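Local coordinates for protein branched-chain-amino-acid aminotransferase (Deinococcus radiodurans, PDB 3UZO) that probably transfers the amino group between branched-chain amino acids and 2-oxoglutarate, using pyridoxal 5'-phosphate as its cofactor, at residues A306-I311 / P331-L336; H277-E282 / Y337-G342. All coordinates share one frame; numbering follows the deposited sequence.

Contact 1 of 2, residues A306-I311 / P331-L336. With GLU (glutamic acid), chain D.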
loop_
_atom_site.group_PDB
_atom_site.type_symbol
_atom_site.label_atom_id
_atom_site.label_comp_id
_atom_site.label_asym_id
_atom_site.label_seq_id
_atom_site.Cartn_x
_atom_site.Cartn_y
_atom_site.Cartn_z
ATOM N N ALA A 306 -16.656 -4.659 -12.859
ATOM C CA ALA A 306 -16.614 -4.456 -14.299
ATOM C C ALA A 306 -17.494 -5.376 -15.151
ATOM O O ALA A 306 -18.003 -4.939 -16.183
ATOM C CB ALA A 306 -15.161 -4.536 -14.772
ATOM N N VAL A 307 -17.681 -6.631 -14.732
ATOM C CA VAL A 307 -18.494 -7.585 -15.501
ATOM C C VAL A 307 -18.285 -7.309 -16.988
ATOM O O VAL A 307 -19.155 -6.746 -17.650
ATOM C CB VAL A 307 -20.000 -7.422 -15.227
ATOM C CG1 VAL A 307 -20.737 -8.672 -15.692
ATOM C CG2 VAL A 307 -20.250 -7.141 -13.757
ATOM N N ILE A 308 -17.134 -7.716 -17.501
ATOM C CA ILE A 308 -16.753 -7.468 -18.895
ATOM C C ILE A 308 -17.174 -6.106 -19.438
ATOM O O ILE A 308 -18.343 -5.867 -19.768
ATOM C CB ILE A 308 -17.276 -8.544 -19.878
ATOM C CG1 ILE A 308 -16.776 -9.933 -19.475
ATOM C CG2 ILE A 308 -16.759 -8.231 -21.286
ATOM C CD1 ILE A 308 -17.231 -11.034 -20.416
ATOM N N THR A 309 -16.192 -5.221 -19.532
ATOM C CA THR A 309 -16.379 -3.880 -20.063
ATOM C C THR A 309 -15.638 -3.885 -21.397
ATOM O O THR A 309 -14.408 -3.935 -21.424
ATOM C CB THR A 309 -15.735 -2.820 -19.154
ATOM O OG1 THR A 309 -16.377 -2.830 -17.872
ATOM C CG2 THR A 309 -15.867 -1.437 -19.777
ATOM N N PRO A 310 -16.376 -3.844 -22.521
ATOM C CA PRO A 310 -15.718 -3.850 -23.828
ATOM C C PRO A 310 -14.725 -2.703 -23.937
ATOM O O PRO A 310 -14.985 -1.600 -23.455
ATOM C CB PRO A 310 -16.881 -3.697 -24.810
ATOM C CG PRO A 310 -18.064 -4.283 -24.045
ATOM C CD PRO A 310 -17.837 -3.724 -22.667
ATOM N N ILE A 311 -13.580 -2.968 -24.555
ATOM C CA ILE A 311 -12.585 -1.927 -24.732
ATOM C C ILE A 311 -12.700 -1.409 -26.166
ATOM O O ILE A 311 -12.474 -2.145 -27.129
ATOM C CB ILE A 311 -11.164 -2.461 -24.443
ATOM C CG1 ILE A 311 -11.056 -2.835 -22.958
ATOM C CG2 ILE A 311 -10.115 -1.405 -24.824
ATOM C CD1 ILE A 311 -9.758 -3.541 -22.563
ATOM N N PRO A 331 -18.612 -9.474 -31.192
ATOM C CA PRO A 331 -19.529 -10.610 -31.032
ATOM C C PRO A 331 -19.081 -11.664 -30.019
ATOM O O PRO A 331 -19.909 -12.253 -29.319
ATOM C CB PRO A 331 -19.651 -11.163 -32.456
ATOM C CG PRO A 331 -18.333 -10.808 -33.079
ATOM C CD PRO A 331 -18.083 -9.407 -32.568
ATOM N N VAL A 332 -17.779 -11.914 -29.932
ATOM C CA VAL A 332 -17.308 -12.902 -28.973
ATOM C C VAL A 332 -17.454 -12.357 -27.549
ATOM O O VAL A 332 -17.830 -13.092 -26.633
ATOM C CB VAL A 332 -15.853 -13.305 -29.247
ATOM C CG1 VAL A 332 -15.397 -14.338 -28.217
ATOM C CG2 VAL A 332 -15.741 -13.883 -30.661
ATOM N N THR A 333 -17.178 -11.065 -27.380
ATOM C CA THR A 333 -17.304 -10.395 -26.087
ATOM C C THR A 333 -18.751 -10.515 -25.607
ATOM O O THR A 333 -19.011 -10.839 -24.448
ATOM C CB THR A 333 -16.942 -8.896 -26.208
ATOM O OG1 THR A 333 -15.540 -8.764 -26.473
ATOM C CG2 THR A 333 -17.288 -8.144 -24.935
ATOM N N ARG A 334 -19.694 -10.253 -26.507
ATOM C CA ARG A 334 -21.110 -10.338 -26.174
ATOM C C ARG A 334 -21.495 -11.740 -25.692
ATOM O O ARG A 334 -22.264 -11.887 -24.737
ATOM C CB ARG A 334 -21.964 -9.967 -27.390
ATOM C CG ARG A 334 -23.460 -9.960 -27.109
ATOM C CD ARG A 334 -24.260 -9.604 -28.353
ATOM N NE ARG A 334 -24.096 -8.209 -28.763
ATOM C CZ ARG A 334 -24.486 -7.160 -28.042
ATOM N NH1 ARG A 334 -25.064 -7.334 -26.859
ATOM N NH2 ARG A 334 -24.323 -5.930 -28.514
ATOM N N ARG A 335 -20.963 -12.762 -26.354
ATOM C CA ARG A 335 -21.259 -14.140 -25.985
ATOM C C ARG A 335 -20.723 -14.459 -24.593
ATOM O O ARG A 335 -21.440 -15.025 -23.769
ATOM C CB ARG A 335 -20.675 -15.115 -27.012
ATOM C CG ARG A 335 -21.330 -15.018 -28.381
ATOM C CD ARG A 335 -20.897 -16.147 -29.306
ATOM N NE ARG A 335 -21.226 -17.461 -28.756
ATOM C CZ ARG A 335 -21.142 -18.605 -29.432
ATOM N NH1 ARG A 335 -20.740 -18.609 -30.697
ATOM N NH2 ARG A 335 -21.456 -19.750 -28.841
ATOM N N LEU A 336 -19.467 -14.106 -24.336
ATOM C CA LEU A 336 -18.861 -14.347 -23.024
ATOM C C LEU A 336 -19.677 -13.640 -21.938
ATOM O O LEU A 336 -19.939 -14.199 -20.870
ATOM C CB LEU A 336 -17.422 -13.826 -22.994
ATOM C CG LEU A 336 -16.362 -14.574 -23.811
ATOM C CD1 LEU A 336 -15.122 -13.708 -23.946
ATOM C CD2 LEU A 336 -16.036 -15.902 -23.140
HETATM N N GLU D . -12.355 -3.959 -5.681
HETATM C CA GLU D . -12.575 -2.991 -6.789
HETATM C C GLU D . -12.851 -1.612 -6.235
HETATM O O GLU D . -12.687 -0.635 -6.989
HETATM C CB GLU D . -13.757 -3.425 -7.649
HETATM C CG GLU D . -13.414 -4.470 -8.683
HETATM C CD GLU D . -14.544 -4.708 -9.654
HETATM O OE1 GLU D . -15.179 -3.716 -10.076
HETATM O OE2 GLU D . -14.791 -5.885 -9.995
HETATM O OXT GLU D . -13.238 -1.540 -5.053
#
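Ile308 reaches helix 331-344 with two of its branches, an example of one branched residue meeting two successive helix turns beside an active site. Its CG2 lies 3.7 Å from Thr333 CG2, the two side chains running past each other in opposite senses, while its CD1 comes within 3.8 Å of Leu336 CB, where the side chains meet almost at right angles. The Thr333 methyl also approaches the ring of Pro310, CG2 to CG 4.0 Å. With chi1 of -68°, Thr333 keeps this methyl anti to its own backbone N, and OG1 instead bonds Glu298, a carboxylate that also takes the backbone N of Val332 in the first turn of the helix. The wholly buried contact packs the helix on the loop leading into strand 309-316 and on Pro310 near the strand's start, in the mixed sheet of this class-IV aminotransferase. Farther out, Thr309 OG1 donates to Ala306 O at 3.2 Å, tilted 30° from the carbonyl plane, and so ties the turn back on itself. Ala306 belongs to the substrate pocket: its N lies 3.3 Å from OE1 of the bound glutamate, which is hydrogen-bonded by Arg145 of this subunit and by Tyr71 of the second.

Contact 2 of 2, residues H277-E282 / Y337-G342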
loop_
_atom_site.group_PDB
_atom_site.type_symbol
_atom_site.label_atom_id
_atom_site.label_comp_id
_atom_site.label_asym_id
_atom_site.label_seq_id
_atom_site.Cartn_x
_atom_site.Cartn_y
_atom_site.Cartn_z
ATOM N N HIS A 277 -14.954 -24.478 -22.496
ATOM C CA HIS A 277 -16.006 -25.485 -22.360
ATOM C C HIS A 277 -17.439 -25.114 -22.729
ATOM O O HIS A 277 -18.319 -25.978 -22.723
ATOM C CB HIS A 277 -15.989 -26.042 -20.931
ATOM C CG HIS A 277 -14.656 -26.573 -20.513
ATOM N ND1 HIS A 277 -13.699 -25.787 -19.906
ATOM C CD2 HIS A 277 -14.095 -27.796 -20.667
ATOM C CE1 HIS A 277 -12.606 -26.503 -19.705
ATOM N NE2 HIS A 277 -12.820 -27.724 -20.159
ATOM N N ARG A 278 -17.690 -23.852 -23.054
ATOM C CA ARG A 278 -19.043 -23.450 -23.404
ATOM C C ARG A 278 -19.116 -22.782 -24.769
ATOM O O ARG A 278 -20.067 -22.990 -25.513
ATOM C CB ARG A 278 -19.594 -22.507 -22.334
ATOM C CG ARG A 278 -19.471 -23.067 -20.928
ATOM C CD ARG A 278 -20.593 -24.035 -20.586
ATOM N NE ARG A 278 -21.737 -23.314 -20.044
ATOM C CZ ARG A 278 -22.346 -23.622 -18.904
ATOM N NH1 ARG A 278 -21.938 -24.650 -18.176
ATOM N NH2 ARG A 278 -23.345 -22.871 -18.474
ATOM N N LEU A 279 -18.109 -21.984 -25.100
ATOM C CA LEU A 279 -18.097 -21.279 -26.379
ATOM C C LEU A 279 -17.239 -21.952 -27.447
ATOM O O LEU A 279 -17.160 -21.479 -28.580
ATOM C CB LEU A 279 -17.631 -19.837 -26.171
ATOM C CG LEU A 279 -18.616 -18.899 -25.466
ATOM C CD1 LEU A 279 -19.016 -19.457 -24.110
ATOM C CD2 LEU A 279 -17.975 -17.533 -25.317
ATOM N N GLY A 280 -16.594 -23.052 -27.082
ATOM C CA GLY A 280 -15.767 -23.775 -28.033
ATOM C C GLY A 280 -14.585 -23.000 -28.583
ATOM O O GLY A 280 -14.149 -23.237 -29.709
ATOM N N LEU A 281 -14.057 -22.074 -27.789
ATOM C CA LEU A 281 -12.915 -21.272 -28.209
ATOM C C LEU A 281 -11.604 -21.853 -27.708
ATOM O O LEU A 281 -11.581 -22.665 -26.784
ATOM C CB LEU A 281 -13.035 -19.842 -27.666
ATOM C CG LEU A 281 -14.306 -19.060 -27.984
ATOM C CD1 LEU A 281 -14.261 -17.711 -27.272
ATOM C CD2 LEU A 281 -14.440 -18.879 -29.482
ATOM N N GLU A 282 -10.513 -21.436 -28.338
ATOM C CA GLU A 282 -9.185 -21.857 -27.926
ATOM C C GLU A 282 -8.863 -20.874 -26.804
ATOM O O GLU A 282 -9.368 -19.748 -26.807
ATOM C CB GLU A 282 -8.180 -21.674 -29.068
ATOM C CG GLU A 282 -8.395 -22.588 -30.263
ATOM C CD GLU A 282 -7.912 -24.005 -30.014
ATOM O OE1 GLU A 282 -6.690 -24.191 -29.826
ATOM O OE2 GLU A 282 -8.750 -24.932 -30.006
ATOM N N TYR A 337 -20.066 -12.403 -22.223
ATOM C CA TYR A 337 -20.848 -11.608 -21.287
ATOM C C TYR A 337 -22.208 -12.250 -20.982
ATOM O O TYR A 337 -22.600 -12.368 -19.820
ATOM C CB TYR A 337 -21.070 -10.211 -21.856
ATOM C CG TYR A 337 -21.893 -9.323 -20.961
ATOM C CD1 TYR A 337 -21.291 -8.519 -19.992
ATOM C CD2 TYR A 337 -23.280 -9.291 -21.078
ATOM C CE1 TYR A 337 -22.063 -7.697 -19.163
ATOM C CE2 TYR A 337 -24.054 -8.484 -20.262
ATOM C CZ TYR A 337 -23.443 -7.688 -19.312
ATOM O OH TYR A 337 -24.219 -6.865 -18.542
ATOM N N ASP A 338 -22.934 -12.645 -22.024
ATOM C CA ASP A 338 -24.241 -13.260 -21.827
ATOM C C ASP A 338 -24.139 -14.560 -21.038
ATOM O O ASP A 338 -24.993 -14.850 -20.203
ATOM C CB ASP A 338 -24.935 -13.505 -23.173
ATOM C CG ASP A 338 -25.356 -12.213 -23.857
ATOM O OD1 ASP A 338 -25.513 -11.193 -23.155
ATOM O OD2 ASP A 338 -25.542 -12.216 -25.093
ATOM N N GLU A 339 -23.090 -15.337 -21.294
ATOM C CA GLU A 339 -22.891 -16.601 -20.590
ATOM C C GLU A 339 -22.556 -16.338 -19.116
ATOM O O GLU A 339 -23.147 -16.935 -18.213
ATOM C CB GLU A 339 -21.754 -17.398 -21.244
ATOM C CG GLU A 339 -21.649 -18.865 -20.815
ATOM C CD GLU A 339 -22.874 -19.677 -21.204
ATOM O OE1 GLU A 339 -23.447 -19.396 -22.273
ATOM O OE2 GLU A 339 -23.258 -20.598 -20.449
ATOM N N LEU A 340 -21.612 -15.436 -18.879
ATOM C CA LEU A 340 -21.198 -15.105 -17.517
ATOM C C LEU A 340 -22.354 -14.526 -16.689
ATOM O O LEU A 340 -22.647 -15.006 -15.595
ATOM C CB LEU A 340 -20.023 -14.125 -17.562
ATOM C CG LEU A 340 -19.391 -13.613 -16.259
ATOM C CD1 LEU A 340 -20.229 -12.488 -15.690
ATOM C CD2 LEU A 340 -19.241 -14.756 -15.267
ATOM N N VAL A 341 -23.015 -13.504 -17.223
ATOM C CA VAL A 341 -24.125 -12.860 -16.530
ATOM C C VAL A 341 -25.331 -13.797 -16.392
ATOM O O VAL A 341 -26.028 -13.780 -15.378
ATOM C CB VAL A 341 -24.541 -11.563 -17.260
ATOM C CG1 VAL A 341 -25.642 -10.858 -16.491
ATOM C CG2 VAL A 341 -23.338 -10.647 -17.397
ATOM N N GLY A 342 -25.569 -14.616 -17.414
ATOM C CA GLY A 342 -26.681 -15.555 -17.365
ATOM C C GLY A 342 -26.517 -16.532 -16.210
ATOM O O GLY A 342 -27.481 -16.866 -15.514
#
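At the surface, the loop that leaves helix 266-277 meets the middle of helix 331-344 through Arg278 and Glu339, an example of a salt bridge that joins a helix end to the flank of another helix. Arg278, where the backbone first departs from helical geometry, presents the side of its guanidinium formed by NE and NH2, and both nitrogens bond the same oxygen. NE lies 3.1 Å from Glu339 OE2, and NH2 lies 3.0 Å from Glu339 OE2. That oxygen sits at the guanidinium edge, close to its plane, yet the two flat groups stand 76° apart. The match is therefore not the coplanar, two-oxygen pairing of arginine with a carboxylate: NH2 meets OE2 nearly along the C-O axis, whereas NE approaches from above the carboxylate plane, 51° out of it, and neither hydrogen bond is straight. Glu339 swings CG anti to its backbone N (chi1 -167°), which carries the chain off the helix toward the loop before a bend at chi2 turns the carboxylate to the arginine. Its aliphatic part is not idle, for CG lies 4.3 Å from Leu279 CD1 and the side chain also touches Leu274 of helix 266-277. Arg278 NH2 has a second partner in the backbone O of Glu349, so the guanidinium joins the helix flank to the chain beyond that helix as well. The other carboxylate oxygen, Glu339 OE1, has a long and weak ion pair with Lys348. Two donors of one guanidinium converging on OE2 would concentrate the electrostatic attraction on that oxygen and probably stabilise the ionised carboxylate, and the further bond from NH2 to Glu349 O probably limits rotation of the guanidinium.

In the fold
From the N-terminal side, the chain first reaches 277-282, runs through strands 282-286 and 296-302, and enters the 306-311 turn. After strands 309-316 and 319-322 it arrives at helix 331-344, whose first half closes contact 1 over 19 intervening residues. The second half closes contact 2 over 54, so contact 1 is nested within the larger loop. The single helix thus carries both contacts, tied to the sheet and the substrate-pocket turn by one and to the end of helix 266-277 by the other. Packing contacts link the two: Ile308 CD1 lies 3.6 Å from Tyr337 N, and Val332 CG1 3.7 Å from Leu281 CD1.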